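Local coordinates for 3,6-diketocamphane 1,6-monooxygenase (Pseudomonas putida, PDB 4UWM), which catalyses the FMN-dependent Baeyer-Villiger oxygenation of (1S,4S)-bornane-2,5-dione to a lactone, a step by which Pseudomonas putida degrades (-)-camphor, at residues 10-15 and 345-350; 49-54 and 281-286; 6-11 and 40-45; 258-263 and 356-361. All blocks are in the same frame, centred on the assembly; numbering follows the deposited sequence.

Interaction 1 of 4, residues 10-15 and 345-350; sequences HPYMRP and QVEAHD. With FMN (flavin mononucleotide), chain C.
Glu347 sets its CG beside its own backbone N and then bends at chi2 (-78°), which swings the carboxylate up to the imidazole of His10. The two residues sit at the C-terminal ends of neighbouring parallel strands 4-9 and 343-347 of a TIM barrel, where the flavin binds. His10 ND1 donates to Glu347 OE1 (2.6 Å), which receives it on the syn lone pair. Ring and carboxylate are nearly coplanar, 13° apart, although the N-H is bent from a straight line (130°). This bond steadies the rotation of the imidazole, whose NE2 donates to FMN N5 (2.8 Å). Histidine suits the place because one flat ring reaches two partners at once. With a leucine in place of His10, FMN N5 would probably be left without this donor and Glu347 without one of its mates. Glu347 OE2 is held in turn by Ser256 and by a water shared with Tyr12 OH, a second shell behind the first. That phenol oxygen lies over the centre of the His10 ring, 3.8 Å above its plane. Beyond the strand end, water replaces direct backbone-to-backbone pairing: one molecule joins Tyr12 O to Asp350 N. Asp350 OD1 forms a salt bridge with Arg17, and Asp350 OD2 takes the backbone N-H of Arg14 at 3.0 Å on its anti lone pair.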
# COMPACT_ATOMS: atom_id res chain seq x y z
N HIS A 10 -11.78 8.85 -8.47
CA HIS A 10 -10.66 9.78 -8.58
C HIS A 10 -9.82 10.07 -7.34
O HIS A 10 -8.59 10.13 -7.45
CB HIS A 10 -11.01 11.06 -9.33
CG HIS A 10 -10.88 10.91 -10.80
ND1 HIS A 10 -11.95 10.60 -11.62
CD2 HIS A 10 -9.80 10.96 -11.61
CE1 HIS A 10 -11.53 10.48 -12.86
NE2 HIS A 10 -10.23 10.70 -12.89
N PRO A 11 -10.43 10.32 -6.18
CA PRO A 11 -11.86 10.56 -6.02
C PRO A 11 -12.16 12.05 -6.22
O PRO A 11 -11.27 12.81 -6.62
CB PRO A 11 -12.10 10.18 -4.58
CG PRO A 11 -10.83 10.62 -3.91
CD PRO A 11 -9.73 10.28 -4.89
N TYR A 12 -13.41 12.46 -5.97
CA TYR A 12 -13.71 13.89 -5.84
C TYR A 12 -14.36 14.10 -4.47
O TYR A 12 -15.59 14.12 -4.35
CB TYR A 12 -14.64 14.38 -6.96
CG TYR A 12 -13.99 14.38 -8.34
CD1 TYR A 12 -12.95 15.27 -8.64
CD2 TYR A 12 -14.41 13.49 -9.33
CE1 TYR A 12 -12.34 15.26 -9.88
CE2 TYR A 12 -13.79 13.49 -10.59
CZ TYR A 12 -12.77 14.38 -10.85
OH TYR A 12 -12.14 14.42 -12.07
N MET A 13 -13.52 14.23 -3.45
CA MET A 13 -13.98 14.38 -2.07
C MET A 13 -14.05 15.86 -1.76
O MET A 13 -13.09 16.60 -2.03
CB MET A 13 -13.01 13.72 -1.07
CG MET A 13 -12.80 12.21 -1.19
SD MET A 13 -14.32 11.23 -1.09
CE MET A 13 -14.79 11.43 0.61
N ARG A 14 -15.15 16.31 -1.13
CA ARG A 14 -15.27 17.72 -0.72
C ARG A 14 -14.09 18.17 0.11
O ARG A 14 -13.66 17.46 1.03
CB ARG A 14 -16.56 17.97 0.10
CG ARG A 14 -17.86 17.86 -0.67
CD ARG A 14 -18.97 18.62 0.06
NE ARG A 14 -19.16 18.15 1.43
CZ ARG A 14 -19.89 17.08 1.77
NH1 ARG A 14 -20.50 16.36 0.84
NH2 ARG A 14 -20.00 16.73 3.05
N PRO A 15 -13.53 19.36 -0.18
CA PRO A 15 -12.44 19.85 0.66
C PRO A 15 -12.82 19.85 2.13
O PRO A 15 -13.94 20.24 2.48
CB PRO A 15 -12.21 21.27 0.13
CG PRO A 15 -12.52 21.13 -1.31
CD PRO A 15 -13.74 20.24 -1.34
N GLN A 345 -17.52 3.73 -17.65
CA GLN A 345 -16.79 3.93 -16.40
C GLN A 345 -17.43 5.09 -15.67
O GLN A 345 -17.20 6.24 -16.01
CB GLN A 345 -15.29 4.15 -16.65
CG GLN A 345 -14.38 3.62 -15.54
CD GLN A 345 -14.21 2.09 -15.57
OE1 GLN A 345 -14.04 1.49 -16.64
NE2 GLN A 345 -14.22 1.47 -14.39
N VAL A 346 -18.23 4.77 -14.66
CA VAL A 346 -18.99 5.79 -13.94
C VAL A 346 -18.16 6.55 -12.90
O VAL A 346 -17.58 5.94 -12.00
CB VAL A 346 -20.24 5.18 -13.28
CG1 VAL A 346 -21.05 6.24 -12.55
CG2 VAL A 346 -21.08 4.46 -14.34
N GLU A 347 -18.13 7.88 -13.02
CA GLU A 347 -17.39 8.73 -12.09
C GLU A 347 -18.04 8.75 -10.72
O GLU A 347 -19.22 9.11 -10.59
CB GLU A 347 -17.29 10.16 -12.62
CG GLU A 347 -16.39 10.36 -13.83
CD GLU A 347 -14.89 10.40 -13.51
OE1 GLU A 347 -14.50 10.37 -12.30
OE2 GLU A 347 -14.10 10.45 -14.48
N ALA A 348 -17.29 8.38 -9.68
CA ALA A 348 -17.82 8.36 -8.32
C ALA A 348 -17.73 9.76 -7.71
O ALA A 348 -16.71 10.45 -7.85
CB ALA A 348 -17.10 7.34 -7.45
N HIS A 349 -18.81 10.19 -7.06
CA HIS A 349 -18.79 11.48 -6.39
C HIS A 349 -18.99 11.37 -4.88
O HIS A 349 -19.26 10.30 -4.37
CB HIS A 349 -19.80 12.44 -7.05
CG HIS A 349 -19.24 13.11 -8.25
ND1 HIS A 349 -18.50 14.27 -8.17
CD2 HIS A 349 -19.21 12.73 -9.54
CE1 HIS A 349 -18.09 14.61 -9.38
NE2 HIS A 349 -18.52 13.70 -10.23
N ASP A 350 -18.83 12.48 -4.16
CA ASP A 350 -18.82 12.43 -2.71
C ASP A 350 -20.25 12.32 -2.14
O ASP A 350 -20.84 13.33 -1.74
CB ASP A 350 -18.10 13.64 -2.12
CG ASP A 350 -17.87 13.53 -0.63
OD1 ASP A 350 -18.46 12.66 0.02
OD2 ASP A 350 -17.10 14.33 -0.10
N1 FMN C . -5.24 10.34 -15.95
C2 FMN C . -5.25 9.12 -15.34
O2 FMN C . -4.24 8.39 -15.41
N3 FMN C . -6.31 8.66 -14.65
C4 FMN C . -7.44 9.37 -14.52
O4 FMN C . -8.40 8.89 -13.88
C4A FMN C . -7.52 10.72 -15.16
N5 FMN C . -8.62 11.50 -15.06
C5A FMN C . -8.67 12.72 -15.65
C6 FMN C . -9.83 13.50 -15.53
C7 FMN C . -9.90 14.76 -16.13
C7M FMN C . -11.15 15.59 -15.99
C8 FMN C . -8.72 15.28 -16.88
C8M FMN C . -8.74 16.63 -17.54
C9 FMN C . -7.57 14.50 -17.00
C9A FMN C . -7.49 13.24 -16.41
N10 FMN C . -6.32 12.45 -16.53
C10 FMN C . -6.31 11.17 -15.90
C1' FMN C . -5.14 12.95 -17.26
C2' FMN C . -5.10 12.44 -18.69
O2' FMN C . -5.33 11.03 -18.67
C3' FMN C . -3.75 12.73 -19.33
O3' FMN C . -3.83 13.98 -20.03
C4' FMN C . -3.34 11.59 -20.27
O4' FMN C . -2.81 10.49 -19.51
C5' FMN C . -2.33 12.01 -21.33
O5' FMN C . -3.10 12.32 -22.48
P FMN C . -2.49 12.50 -23.95
O1P FMN C . -1.39 11.50 -24.11
O2P FMN C . -3.70 12.20 -24.78
O3P FMN C . -2.04 13.93 -23.96
O HOH W 1 -14.34 9.93 -8.87
O HOH W 2 -17.84 14.92 -5.39
O HOH W 3 -15.61 11.06 -4.80
O HOH W 4 -12.64 13.00 -14.67
O HOH W 5 -20.61 16.06 -1.80
O HOH W 6 -21.77 13.31 1.02

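Interaction 2 of 4, residues 49-54 and 281-286; sequences QIWENI and FERYLI
Trp51 and Tyr284 meet in an offset stack: the five-membered ring of the indole lies over the phenol ring with centroids 3.9 Å apart and planes 13° from parallel. The two side chains slide past each other from opposite directions. Trp51 CD1 sits over the centre of the Tyr284 ring, while Tyr284 CB lies over the rim of the indole face. Tyr284 can reach the loop because its CG stands anti to the backbone N (chi1 177°), directing the ring off helix 276-291, which widens into a pi-type turn at 281-285.

Hydrogen bonding takes over at the far end of the phenol. Tyr284 OH donates to Glu52 OE2 (2.6 Å), on its syn lone pair, with Glu52 OE2 at the edge of the tyrosine ring, in its plane, and the carboxylate turned steeply (68°) against it. Gln49 NE2 donates to the other oxygen, Glu52 OE1 (3.2 Å), arriving from above the carboxylate plane. Thus one buried acid is gripped at both oxygens, and tyrosine suits its position by offering a stacking face and a proton donor together.

Aliphatic contact is slight: Arg283 CD touches the indole edge at Trp51 CZ2 (4.1 Å). Trp51 NE1 bonds to Gln182 of the second subunit; Arg283 NH1 is hydrogen-bonded to Tyr279 OH, and its NH2 makes a salt bridge to Glu181 of the second subunit.

The offset stack and the Tyr-Glu hydrogen bond join a loop following barrel strand 40-43 to helix 276-291, at the dimer interface of this luciferase-family TIM barrel.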
# COMPACT_ATOMS: atom_id res chain seq x y z
N GLN A 49 -3.07 17.19 -4.86
CA GLN A 49 -4.43 17.73 -5.09
C GLN A 49 -5.35 17.63 -3.87
O GLN A 49 -5.15 16.78 -3.02
CB GLN A 49 -5.09 17.01 -6.26
CG GLN A 49 -4.44 17.32 -7.62
CD GLN A 49 -4.67 18.76 -8.04
OE1 GLN A 49 -3.76 19.58 -7.98
NE2 GLN A 49 -5.91 19.08 -8.42
N ILE A 50 -6.38 18.47 -3.82
CA ILE A 50 -7.32 18.48 -2.68
C ILE A 50 -8.51 17.56 -2.87
O ILE A 50 -8.77 16.71 -2.02
CB ILE A 50 -7.83 19.91 -2.35
CG1 ILE A 50 -6.66 20.84 -2.00
CG2 ILE A 50 -8.87 19.89 -1.21
CD1 ILE A 50 -5.97 20.52 -0.69
N TRP A 51 -9.26 17.76 -3.95
CA TRP A 51 -10.41 16.92 -4.25
C TRP A 51 -9.98 15.49 -4.58
O TRP A 51 -10.62 14.53 -4.13
CB TRP A 51 -11.23 17.48 -5.43
CG TRP A 51 -12.05 18.72 -5.17
CD1 TRP A 51 -11.61 20.01 -5.19
CD2 TRP A 51 -13.47 18.78 -4.92
NE1 TRP A 51 -12.67 20.87 -4.96
CE2 TRP A 51 -13.82 20.14 -4.79
CE3 TRP A 51 -14.48 17.82 -4.80
CZ2 TRP A 51 -15.13 20.57 -4.53
CZ3 TRP A 51 -15.80 18.24 -4.54
CH2 TRP A 51 -16.10 19.60 -4.40
N GLU A 52 -8.90 15.36 -5.35
CA GLU A 52 -8.41 14.05 -5.76
C GLU A 52 -7.34 13.67 -4.74
O GLU A 52 -6.16 13.93 -4.94
CB GLU A 52 -7.86 14.09 -7.19
CG GLU A 52 -8.82 14.74 -8.21
CD GLU A 52 -8.65 16.25 -8.38
OE1 GLU A 52 -8.05 16.91 -7.51
OE2 GLU A 52 -9.17 16.79 -9.39
N ASN A 53 -7.77 13.08 -3.63
CA ASN A 53 -6.92 13.05 -2.44
C ASN A 53 -6.43 11.65 -2.05
O ASN A 53 -6.29 11.35 -0.86
CB ASN A 53 -7.66 13.74 -1.26
CG ASN A 53 -8.94 13.04 -0.88
OD1 ASN A 53 -9.41 12.16 -1.59
ND2 ASN A 53 -9.52 13.40 0.28
N ILE A 54 -6.17 10.79 -3.04
CA ILE A 54 -5.62 9.47 -2.74
C ILE A 54 -4.23 9.35 -3.38
O ILE A 54 -4.13 9.25 -4.60
CB ILE A 54 -6.58 8.31 -3.19
CG1 ILE A 54 -7.84 8.28 -2.28
CG2 ILE A 54 -5.88 6.94 -3.17
CD1 ILE A 54 -8.89 7.25 -2.72
N PHE A 281 -19.04 20.03 -9.72
CA PHE A 281 -18.96 20.73 -11.01
C PHE A 281 -19.02 22.23 -10.89
O PHE A 281 -18.19 22.92 -11.46
CB PHE A 281 -20.00 20.21 -11.99
CG PHE A 281 -19.54 19.02 -12.78
CD1 PHE A 281 -18.84 19.19 -13.96
CD2 PHE A 281 -19.76 17.73 -12.31
CE1 PHE A 281 -18.39 18.10 -14.69
CE2 PHE A 281 -19.32 16.63 -13.03
CZ PHE A 281 -18.64 16.82 -14.22
N GLU A 282 -19.99 22.74 -10.14
CA GLU A 282 -20.14 24.19 -9.93
C GLU A 282 -18.96 24.82 -9.22
O GLU A 282 -18.49 25.89 -9.61
CB GLU A 282 -21.39 24.47 -9.10
CG GLU A 282 -21.97 25.86 -9.28
CD GLU A 282 -22.90 25.91 -10.47
OE1 GLU A 282 -22.39 26.07 -11.60
OE2 GLU A 282 -24.12 25.76 -10.28
N ARG A 283 -18.48 24.17 -8.16
CA ARG A 283 -17.42 24.77 -7.35
C ARG A 283 -16.03 24.57 -7.91
O ARG A 283 -15.16 25.44 -7.75
CB ARG A 283 -17.46 24.25 -5.91
CG ARG A 283 -16.41 24.90 -5.03
CD ARG A 283 -16.42 24.39 -3.61
NE ARG A 283 -15.22 24.82 -2.90
CZ ARG A 283 -14.89 24.44 -1.67
NH1 ARG A 283 -15.68 23.61 -0.98
NH2 ARG A 283 -13.77 24.90 -1.13
N TYR A 284 -15.81 23.43 -8.56
CA TYR A 284 -14.45 22.97 -8.85
C TYR A 284 -14.21 22.76 -10.34
O TYR A 284 -13.35 23.41 -10.92
CB TYR A 284 -14.14 21.67 -8.05
CG TYR A 284 -12.77 21.06 -8.33
CD1 TYR A 284 -11.61 21.82 -8.22
CD2 TYR A 284 -12.64 19.71 -8.67
CE1 TYR A 284 -10.36 21.27 -8.46
CE2 TYR A 284 -11.40 19.15 -8.93
CZ TYR A 284 -10.27 19.93 -8.82
OH TYR A 284 -9.02 19.40 -9.06
N LEU A 285 -14.96 21.85 -10.95
CA LEU A 285 -14.65 21.41 -12.31
C LEU A 285 -14.96 22.41 -13.42
O LEU A 285 -14.13 22.60 -14.32
CB LEU A 285 -15.34 20.07 -12.63
CG LEU A 285 -14.85 18.85 -11.83
CD1 LEU A 285 -15.73 17.65 -12.11
CD2 LEU A 285 -13.39 18.55 -12.14
N ILE A 286 -16.14 23.02 -13.38
CA ILE A 286 -16.55 23.93 -14.45
C ILE A 286 -15.58 25.09 -14.60
O ILE A 286 -15.10 25.32 -15.71
CB ILE A 286 -18.04 24.36 -14.36
CG1 ILE A 286 -18.93 23.21 -14.83
CG2 ILE A 286 -18.32 25.59 -15.21
CD1 ILE A 286 -20.36 23.26 -14.32

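Interaction 3 of 4, residues 6-11 and 40-45; sequences GLIFHP and SMMISE. With FMN (flavin mononucleotide), chain C.
Phe9 and Met41 lie side by side and point the same way, the extended methionine bringing its CE against Phe9 CB (3.9 Å). With Phe9 CG anti to the backbone N (chi1 -162°), the ring runs out alongside the Met41 chain, and Pro11, entered through a cis peptide bond, places its CB over the centre of the Phe9 ring. Ile43 CG2 comes to the edge of that ring. Leu7, Phe9, Met41 and Ile43 form the apolar outer face of parallel strands 6-9 and 40-43, covered by helices 19-35 and 57-65; the first helix makes the beta-alpha-beta crossover between the two strands.

On the inner face Ile8 crosses Met42, with Ile8 CG1 3.9 Å from Met42 CB. The isoleucine carries on to the cofactor, its CD1 lying 3.4 Å from FMN O4, so a branched apolar chain serves both neighbours.

Four backbone bonds stitch the pair in register: Leu7 N to Ser40 O, Met42 N to Leu7 O, Phe9 N to Met42 O (2.7 Å) and Ser44 N to Phe9 O (3.1 Å). The last extends the pairing just past the strand end.

There Ser44 OG is hydrogen-bonded to Met76 O and lies 3.1 Å from FMN O4. Backbone bonds thus build the barrel wall and apolar side chains pack its two faces, while polar groups gather at its mouth, where the flavin carbonyl lies.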
# COMPACT_ATOMS: atom_id res chain seq x y z
N GLY A 6 -18.51 0.06 -15.00
CA GLY A 6 -17.32 0.27 -14.15
C GLY A 6 -17.48 1.49 -13.26
O GLY A 6 -18.37 2.33 -13.48
N LEU A 7 -16.63 1.58 -12.24
CA LEU A 7 -16.61 2.75 -11.36
C LEU A 7 -15.22 3.35 -11.44
O LEU A 7 -14.24 2.60 -11.47
CB LEU A 7 -16.97 2.32 -9.94
CG LEU A 7 -17.29 3.37 -8.88
CD1 LEU A 7 -18.60 4.11 -9.19
CD2 LEU A 7 -17.34 2.71 -7.52
N ILE A 8 -15.12 4.67 -11.58
CA ILE A 8 -13.85 5.34 -11.43
C ILE A 8 -13.89 6.28 -10.20
O ILE A 8 -14.78 7.12 -10.07
CB ILE A 8 -13.30 6.00 -12.73
CG1 ILE A 8 -11.89 6.59 -12.47
CG2 ILE A 8 -14.26 7.03 -13.31
CD1 ILE A 8 -11.09 6.87 -13.71
N PHE A 9 -12.93 6.08 -9.31
CA PHE A 9 -12.86 6.75 -8.01
C PHE A 9 -11.61 7.61 -8.04
O PHE A 9 -10.49 7.16 -7.67
CB PHE A 9 -12.78 5.68 -6.93
CG PHE A 9 -13.11 6.14 -5.54
CD1 PHE A 9 -14.42 6.49 -5.19
CD2 PHE A 9 -12.13 6.15 -4.55
CE1 PHE A 9 -14.71 6.88 -3.88
CE2 PHE A 9 -12.41 6.53 -3.26
CZ PHE A 9 -13.70 6.91 -2.92
N HIS A 10 -11.78 8.85 -8.47
CA HIS A 10 -10.66 9.78 -8.58
C HIS A 10 -9.82 10.07 -7.34
O HIS A 10 -8.59 10.13 -7.45
CB HIS A 10 -11.01 11.06 -9.33
CG HIS A 10 -10.88 10.91 -10.80
ND1 HIS A 10 -11.95 10.60 -11.62
CD2 HIS A 10 -9.80 10.96 -11.61
CE1 HIS A 10 -11.53 10.48 -12.86
NE2 HIS A 10 -10.23 10.70 -12.89
N PRO A 11 -10.43 10.32 -6.18
CA PRO A 11 -11.86 10.56 -6.02
C PRO A 11 -12.16 12.05 -6.22
O PRO A 11 -11.27 12.81 -6.62
CB PRO A 11 -12.10 10.18 -4.58
CG PRO A 11 -10.83 10.62 -3.91
CD PRO A 11 -9.73 10.28 -4.89
N SER A 40 -15.55 -3.50 -12.65
CA SER A 40 -14.23 -3.00 -12.28
C SER A 40 -14.34 -1.70 -11.49
O SER A 40 -15.29 -0.94 -11.66
CB SER A 40 -13.35 -2.81 -13.52
OG SER A 40 -13.90 -1.85 -14.38
N MET A 41 -13.35 -1.46 -10.62
CA MET A 41 -13.24 -0.17 -9.95
C MET A 41 -11.83 0.36 -10.16
O MET A 41 -10.88 -0.29 -9.78
CB MET A 41 -13.55 -0.32 -8.46
CG MET A 41 -13.43 1.00 -7.67
SD MET A 41 -13.75 0.66 -5.93
CE MET A 41 -13.68 2.32 -5.22
N MET A 42 -11.74 1.51 -10.81
CA MET A 42 -10.47 2.21 -11.06
C MET A 42 -10.27 3.24 -9.94
O MET A 42 -11.22 3.95 -9.57
CB MET A 42 -10.52 2.93 -12.41
CG MET A 42 -10.55 1.97 -13.61
SD MET A 42 -10.67 2.86 -15.18
CE MET A 42 -10.91 1.49 -16.33
N ILE A 43 -9.04 3.33 -9.40
CA ILE A 43 -8.74 4.30 -8.33
C ILE A 43 -7.52 5.10 -8.70
O ILE A 43 -6.46 4.52 -8.96
CB ILE A 43 -8.56 3.60 -6.96
CG1 ILE A 43 -9.78 2.72 -6.68
CG2 ILE A 43 -8.32 4.63 -5.84
CD1 ILE A 43 -9.63 1.66 -5.62
N SER A 44 -7.67 6.42 -8.74
CA SER A 44 -6.59 7.30 -9.20
C SER A 44 -5.55 7.62 -8.11
O SER A 44 -5.73 7.28 -6.95
CB SER A 44 -7.14 8.58 -9.82
OG SER A 44 -8.00 8.28 -10.91
N GLU A 45 -4.48 8.29 -8.54
CA GLU A 45 -3.32 8.60 -7.70
C GLU A 45 -2.87 10.05 -7.89
O GLU A 45 -2.53 10.46 -9.02
CB GLU A 45 -2.17 7.62 -8.05
CG GLU A 45 -0.83 7.88 -7.34
CD GLU A 45 0.21 6.82 -7.73
OE1 GLU A 45 -0.06 5.62 -7.51
OE2 GLU A 45 1.28 7.17 -8.27
N1 FMN C . -5.24 10.34 -15.95
C2 FMN C . -5.25 9.12 -15.34
O2 FMN C . -4.24 8.39 -15.41
N3 FMN C . -6.31 8.66 -14.65
C4 FMN C . -7.44 9.37 -14.52
O4 FMN C . -8.40 8.89 -13.88
C4A FMN C . -7.52 10.72 -15.16
N5 FMN C . -8.62 11.50 -15.06
C5A FMN C . -8.67 12.72 -15.65
C6 FMN C . -9.83 13.50 -15.53
C7 FMN C . -9.90 14.76 -16.13
C7M FMN C . -11.15 15.59 -15.99
C8 FMN C . -8.72 15.28 -16.88
C8M FMN C . -8.74 16.63 -17.54
C9 FMN C . -7.57 14.50 -17.00
C9A FMN C . -7.49 13.24 -16.41
N10 FMN C . -6.32 12.45 -16.53
C10 FMN C . -6.31 11.17 -15.90
C1' FMN C . -5.14 12.95 -17.26
C2' FMN C . -5.10 12.44 -18.69
O2' FMN C . -5.33 11.03 -18.67
C3' FMN C . -3.75 12.73 -19.33
O3' FMN C . -3.83 13.98 -20.03
C4' FMN C . -3.34 11.59 -20.27
O4' FMN C . -2.81 10.49 -19.51
C5' FMN C . -2.33 12.01 -21.33
O5' FMN C . -3.10 12.32 -22.48
P FMN C . -2.49 12.50 -23.95
O1P FMN C . -1.39 11.50 -24.11
O2P FMN C . -3.70 12.20 -24.78
O3P FMN C . -2.04 13.93 -23.96

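Interaction 4 of 4, residues 258-263 and 356-361; sequences TVFCAD and APWFQS
Phe260 and Cys261 of strand 259-261 meet Pro357, Trp358 and Ser361 where the C-terminal helix 356-369 packs across the outside of the TIM barrel. The contact is buried: the short strand and helix axes pass 7.7 Å apart at 96°, so one turn of helix sits crosswise on the strand. It lies well away from the cofactor, with the Val259 side chain about 14 Å from FMN.

Ser361 is the pivot. With OG anti to its backbone N (chi1 176°), it accepts the N-H of Cys261 in a fairly straight hydrogen bond of 2.8 Å (163°). Serine fits because it is small enough to let the helix close on the strand, yet supplies an acceptor for a buried backbone N-H. Its CB meanwhile lies over the face of Phe260, 4.1 Å from the ring centroid, in a CH-pi contact.

The phenyl ring is wedged between further partners. Trp358 CE3 meets Phe260 CD2 edge to edge at 4.0 Å, and Phe260 CZ reaches Pro357 CB at 4.4 Å; beyond this contact, Ile277 and Leu271 touch the same ring. A flat, apolar residue can serve all these directions at once. Cutting Phe260 back to an alanine would probably open a gap beside Trp358 and take away the face on which Ser361 CB rests.

A water completes the join beside the ring, donating one proton to Cys261 O (2.6 Å) and the other to Pro357 O (3.0 Å).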
# COMPACT_ATOMS: atom_id res chain seq x y z
N THR A 258 -19.96 11.08 -16.60
CA THR A 258 -20.76 11.44 -15.44
C THR A 258 -22.17 10.88 -15.69
O THR A 258 -22.79 11.18 -16.71
CB THR A 258 -20.79 12.97 -15.27
OG1 THR A 258 -19.45 13.45 -15.13
CG2 THR A 258 -21.64 13.38 -14.06
N VAL A 259 -22.63 10.02 -14.78
CA VAL A 259 -23.81 9.18 -14.98
C VAL A 259 -24.64 9.17 -13.72
O VAL A 259 -24.14 8.88 -12.64
CB VAL A 259 -23.45 7.71 -15.33
CG1 VAL A 259 -24.69 6.92 -15.70
CG2 VAL A 259 -22.46 7.64 -16.47
N PHE A 260 -25.93 9.51 -13.85
CA PHE A 260 -26.84 9.38 -12.72
C PHE A 260 -28.23 8.93 -13.19
O PHE A 260 -28.79 9.45 -14.16
CB PHE A 260 -26.91 10.67 -11.90
CG PHE A 260 -27.61 10.49 -10.58
CD1 PHE A 260 -29.00 10.58 -10.48
CD2 PHE A 260 -26.89 10.21 -9.43
CE1 PHE A 260 -29.64 10.40 -9.27
CE2 PHE A 260 -27.52 10.03 -8.21
CZ PHE A 260 -28.91 10.13 -8.12
N CYS A 261 -28.76 7.93 -12.48
CA CYS A 261 -30.02 7.30 -12.83
C CYS A 261 -31.01 7.33 -11.66
O CYS A 261 -30.61 7.13 -10.51
CB CYS A 261 -29.75 5.86 -13.25
SG CYS A 261 -31.05 5.12 -14.24
N ALA A 262 -32.28 7.58 -11.97
CA ALA A 262 -33.35 7.53 -10.98
C ALA A 262 -34.64 7.03 -11.66
O ALA A 262 -34.62 6.71 -12.86
CB ALA A 262 -33.55 8.90 -10.35
N ASP A 263 -35.73 6.96 -10.89
CA ASP A 263 -37.01 6.47 -11.41
C ASP A 263 -37.55 7.30 -12.58
O ASP A 263 -38.05 6.73 -13.55
CB ASP A 263 -38.05 6.37 -10.28
CG ASP A 263 -37.80 5.19 -9.37
OD1 ASP A 263 -37.10 4.25 -9.80
OD2 ASP A 263 -38.29 5.19 -8.22
N ALA A 356 -27.63 6.50 -0.22
CA ALA A 356 -28.81 5.80 -0.76
C ALA A 356 -29.19 6.11 -2.23
O ALA A 356 -29.33 5.17 -3.02
CB ALA A 356 -30.01 5.95 0.18
N PRO A 357 -29.34 7.40 -2.60
CA PRO A 357 -29.71 7.68 -3.99
C PRO A 357 -28.59 7.36 -5.00
O PRO A 357 -28.87 7.03 -6.16
CB PRO A 357 -30.03 9.18 -3.98
CG PRO A 357 -29.39 9.73 -2.77
CD PRO A 357 -29.33 8.63 -1.77
N TRP A 358 -27.34 7.44 -4.55
CA TRP A 358 -26.18 7.10 -5.38
C TRP A 358 -26.07 5.57 -5.59
O TRP A 358 -25.94 5.08 -6.72
CB TRP A 358 -24.91 7.71 -4.76
CG TRP A 358 -23.64 7.30 -5.40
CD1 TRP A 358 -22.69 6.45 -4.87
CD2 TRP A 358 -23.16 7.69 -6.68
NE1 TRP A 358 -21.65 6.29 -5.76
CE2 TRP A 358 -21.91 7.04 -6.88
CE3 TRP A 358 -23.65 8.53 -7.69
CZ2 TRP A 358 -21.16 7.20 -8.04
CZ3 TRP A 358 -22.90 8.70 -8.84
CH2 TRP A 358 -21.66 8.03 -9.01
N PHE A 359 -26.15 4.81 -4.51
CA PHE A 359 -26.23 3.35 -4.59
C PHE A 359 -27.37 2.81 -5.48
O PHE A 359 -27.16 1.87 -6.27
CB PHE A 359 -26.29 2.77 -3.17
CG PHE A 359 -24.99 2.89 -2.40
CD1 PHE A 359 -23.79 3.23 -3.05
CD2 PHE A 359 -24.95 2.61 -1.03
CE1 PHE A 359 -22.59 3.31 -2.33
CE2 PHE A 359 -23.76 2.69 -0.32
CZ PHE A 359 -22.58 3.04 -0.97
N GLN A 360 -28.57 3.41 -5.35
CA GLN A 360 -29.73 3.06 -6.17
C GLN A 360 -29.42 3.32 -7.65
O GLN A 360 -29.67 2.46 -8.50
CB GLN A 360 -30.97 3.86 -5.75
CG GLN A 360 -32.28 3.40 -6.37
CD GLN A 360 -32.72 2.04 -5.87
OE1 GLN A 360 -33.69 1.93 -5.11
NE2 GLN A 360 -32.01 0.99 -6.28
N SER A 361 -28.88 4.51 -7.93
CA SER A 361 -28.44 4.89 -9.28
C SER A 361 -27.49 3.85 -9.87
O SER A 361 -27.68 3.40 -11.00
CB SER A 361 -27.76 6.28 -9.27
OG SER A 361 -27.23 6.63 -10.54
O HOH W 7 -31.19 7.42 -7.99

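Interactions 1 and 3 draw on the same stretch of chain, share His10 and Pro11 and both reach FMN; their centres are about 8 Å apart, and strand 4-9 pairs with 40-43 on one edge and 343-347 on the other. Interaction 2 lies about 8 Å from interaction 1, centre to centre, and is joined to it by a probable hydrogen bond from Met13 N to Trp51 O (3.0 Å); the Glu52 side chain comes within about 4 Å of that of His10. Interaction 4 is more remote, its centre about 14 Å from that of interaction 1 and 17 Å from that of interaction 3, yet Trp358 CH2 packs on Glu347 O (3.1 Å), linking the outer helix to strand 343-347.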